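Local structure of hypothetical protein Atu2684 (Agrobacterium tumefaciens, 2AXO) at residues V80-Y85 / E99-Y104. The protein is of unknown function but belongs to a family of the thioredoxin clan and carries a disulfide between two closely spaced cysteines. Residues are numbered along the deposited sequence; the frame is centred on the assembly and turned at random.
Sequences VDYWNY and ERQYGY
Gln101 OE1 accepts a hydrogen bond from Tyr82 OH at 2.7 Å, the one hydrogen bond joining loop residues 80-85 to helix residues 99-104. The hydroxyl comes in at a bent angle to the C=O bond (119°). It also sits somewhat out of the amide plane, by 25°. Ring and amide planes are nearly parallel, and OE1 lies at the ring's edge, near its plane, 3.4 Å from Tyr82 CE2. Gln101 reaches the ring because CG is anti to the backbone N (chi1 -177°) and the chain stays extended beyond it. The amide nitrogen, NE2, donates to Gln117 OE1 and Tyr114 O, which together with the Tyr82 bond fix the rotation of this buried amide. Val80 uses both methyls. Its CG1 lies 3.6 Å from Gln101 OE1, while CG2 rests over the centre of the Tyr82 ring. Tyr102 comes to the same ring more loosely, its OH 4.4 Å from Tyr82 CD2 and oblique to the ring. In the dimer, Tyr82 also meets Tyr102 of the second subunit, the two rings inclined to each other, and the reciprocal pair forms as well. The contact packs the loop after the beta-alpha-beta unit 45-79 on helix 95-107, which leads to antiparallel strands 117-120 and 124-127 and helix 131-143; this topology, with strand order 2-1-3-4, is consistent with a thioredoxin-like fold.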
loop_
_atom_site.group_PDB
_atom_site.type_symbol
_atom_site.label_atom_id
_atom_site.label_comp_id
_atom_site.label_asym_id
_atom_site.label_seq_id
_atom_site.Cartn_x
_atom_site.Cartn_y
_atom_site.Cartn_z
ATOM N N VAL A 80 -0.858 -9.296 2.482
ATOM C CA VAL A 80 -0.853 -8.080 1.668
ATOM C C VAL A 80 -0.133 -8.314 0.342
ATOM O O VAL A 80 0.694 -9.216 0.226
ATOM C CB VAL A 80 -0.182 -6.911 2.424
ATOM C CG1 VAL A 80 -1.000 -6.572 3.659
ATOM C CG2 VAL A 80 1.246 -7.281 2.814
ATOM N N ASP A 81 -0.442 -7.499 -0.660
ATOM C CA ASP A 81 0.176 -7.682 -1.968
ATOM C C ASP A 81 1.407 -6.831 -2.245
ATOM O O ASP A 81 2.075 -7.028 -3.258
ATOM C CB ASP A 81 -0.862 -7.444 -3.074
ATOM C CG ASP A 81 -1.307 -5.995 -3.160
ATOM O OD1 ASP A 81 -0.940 -5.191 -2.276
ATOM O OD2 ASP A 81 -2.035 -5.656 -4.116
ATOM N N TYR A 82 1.738 -5.907 -1.351
ATOM C CA TYR A 82 2.882 -5.056 -1.621
ATOM C C TYR A 82 4.271 -5.637 -1.373
ATOM O O TYR A 82 5.251 -4.901 -1.268
ATOM C CB TYR A 82 2.716 -3.708 -0.908
ATOM C CG TYR A 82 2.444 -3.747 0.577
ATOM C CD1 TYR A 82 3.455 -4.052 1.484
ATOM C CD2 TYR A 82 1.201 -3.369 1.079
ATOM C CE1 TYR A 82 3.241 -3.961 2.858
ATOM C CE2 TYR A 82 0.972 -3.277 2.444
ATOM C CZ TYR A 82 1.994 -3.566 3.328
ATOM O OH TYR A 82 1.786 -3.420 4.678
ATOM N N TRP A 83 4.355 -6.961 -1.302
ATOM C CA TRP A 83 5.635 -7.630 -1.115
ATOM C C TRP A 83 5.902 -8.535 -2.305
ATOM O O TRP A 83 6.899 -9.257 -2.344
ATOM C CB TRP A 83 5.649 -8.454 0.175
ATOM C CG TRP A 83 5.854 -7.627 1.391
ATOM C CD1 TRP A 83 4.904 -7.243 2.297
ATOM C CD2 TRP A 83 7.088 -7.056 1.834
ATOM N NE1 TRP A 83 5.473 -6.469 3.277
ATOM C CE2 TRP A 83 6.813 -6.339 3.019
ATOM C CE3 TRP A 83 8.401 -7.079 1.345
ATOM C CZ2 TRP A 83 7.807 -5.653 3.729
ATOM C CZ3 TRP A 83 9.390 -6.394 2.049
ATOM C CH2 TRP A 83 9.086 -5.692 3.229
ATOM N N ASN A 84 5.001 -8.491 -3.278
ATOM C CA ASN A 84 5.148 -9.300 -4.478
ATOM C C ASN A 84 5.976 -8.525 -5.490
ATOM O O ASN A 84 5.879 -7.302 -5.577
ATOM C CB ASN A 84 3.780 -9.627 -5.087
ATOM C CG ASN A 84 2.822 -10.235 -4.082
ATOM O OD1 ASN A 84 3.196 -11.099 -3.291
ATOM N ND2 ASN A 84 1.572 -9.790 -4.118
ATOM N N TYR A 85 6.794 -9.242 -6.249
ATOM C CA TYR A 85 7.625 -8.613 -7.263
ATOM C C TYR A 85 7.689 -9.454 -8.530
ATOM O O TYR A 85 7.571 -8.926 -9.635
ATOM C CB TYR A 85 9.027 -8.355 -6.704
ATOM C CG TYR A 85 9.681 -9.554 -6.061
ATOM C CD1 TYR A 85 10.583 -10.346 -6.770
ATOM C CD2 TYR A 85 9.419 -9.882 -4.732
ATOM C CE1 TYR A 85 11.215 -11.432 -6.172
ATOM C CE2 TYR A 85 10.042 -10.967 -4.121
ATOM C CZ TYR A 85 10.941 -11.736 -4.845
ATOM O OH TYR A 85 11.579 -12.797 -4.246
ATOM N N GLU A 99 -6.145 -3.241 0.918
ATOM C CA GLU A 99 -7.081 -2.134 1.086
ATOM C C GLU A 99 -7.653 -2.087 2.498
ATOM O O GLU A 99 -7.914 -1.006 3.029
ATOM C CB GLU A 99 -8.213 -2.229 0.062
ATOM C CG GLU A 99 -7.726 -2.042 -1.364
ATOM C CD GLU A 99 -8.856 -1.944 -2.359
ATOM O OE1 GLU A 99 -9.718 -2.847 -2.370
ATOM O OE2 GLU A 99 -8.878 -0.965 -3.137
ATOM N N ARG A 100 -7.844 -3.252 3.111
ATOM C CA ARG A 100 -8.367 -3.280 4.473
ATOM C C ARG A 100 -7.327 -2.672 5.411
ATOM O O ARG A 100 -7.676 -1.929 6.324
ATOM C CB ARG A 100 -8.715 -4.714 4.902
ATOM C CG ARG A 100 -9.334 -4.823 6.300
ATOM C CD ARG A 100 -9.937 -6.210 6.506
ATOM N NE ARG A 100 -10.508 -6.421 7.841
ATOM C CZ ARG A 100 -11.633 -5.862 8.281
ATOM N NH1 ARG A 100 -12.330 -5.039 7.504
ATOM N NH2 ARG A 100 -12.080 -6.149 9.491
ATOM N N GLN A 101 -6.047 -2.965 5.192
ATOM C CA GLN A 101 -5.033 -2.381 6.056
ATOM C C GLN A 101 -5.023 -0.860 5.857
ATOM O O GLN A 101 -4.725 -0.116 6.789
ATOM C CB GLN A 101 -3.650 -2.973 5.773
ATOM C CG GLN A 101 -2.555 -2.453 6.694
ATOM C CD GLN A 101 -1.211 -3.110 6.425
ATOM O OE1 GLN A 101 -0.866 -3.391 5.277
ATOM N NE2 GLN A 101 -0.438 -3.338 7.481
ATOM N N TYR A 102 -5.357 -0.401 4.650
ATOM C CA TYR A 102 -5.409 1.038 4.380
ATOM C C TYR A 102 -6.573 1.644 5.155
ATOM O O TYR A 102 -6.463 2.731 5.724
ATOM C CB TYR A 102 -5.621 1.326 2.887
ATOM C CG TYR A 102 -4.495 0.884 1.987
ATOM C CD1 TYR A 102 -3.175 0.899 2.429
ATOM C CD2 TYR A 102 -4.745 0.506 0.669
ATOM C CE1 TYR A 102 -2.129 0.548 1.581
ATOM C CE2 TYR A 102 -3.705 0.158 -0.187
ATOM C CZ TYR A 102 -2.399 0.185 0.279
ATOM O OH TYR A 102 -1.363 -0.128 -0.569
ATOM N N GLY A 103 -7.696 0.934 5.161
ATOM C CA GLY A 103 -8.864 1.407 5.876
ATOM C C GLY A 103 -8.522 1.631 7.332
ATOM O O GLY A 103 -8.934 2.623 7.934
ATOM N N TYR A 104 -7.765 0.698 7.902
ATOM C CA TYR A 104 -7.355 0.809 9.289
ATOM C C TYR A 104 -6.376 1.959 9.473
ATOM O O TYR A 104 -6.456 2.696 10.458
ATOM C CB TYR A 104 -6.729 -0.502 9.775
ATOM C CG TYR A 104 -7.748 -1.509 10.272
ATOM C CD1 TYR A 104 -8.705 -1.146 11.217
ATOM C CD2 TYR A 104 -7.738 -2.829 9.816
ATOM C CE1 TYR A 104 -9.631 -2.075 11.702
ATOM C CE2 TYR A 104 -8.657 -3.768 10.290
ATOM C CZ TYR A 104 -9.598 -3.386 11.232
ATOM O OH TYR A 104 -10.496 -4.311 11.716
#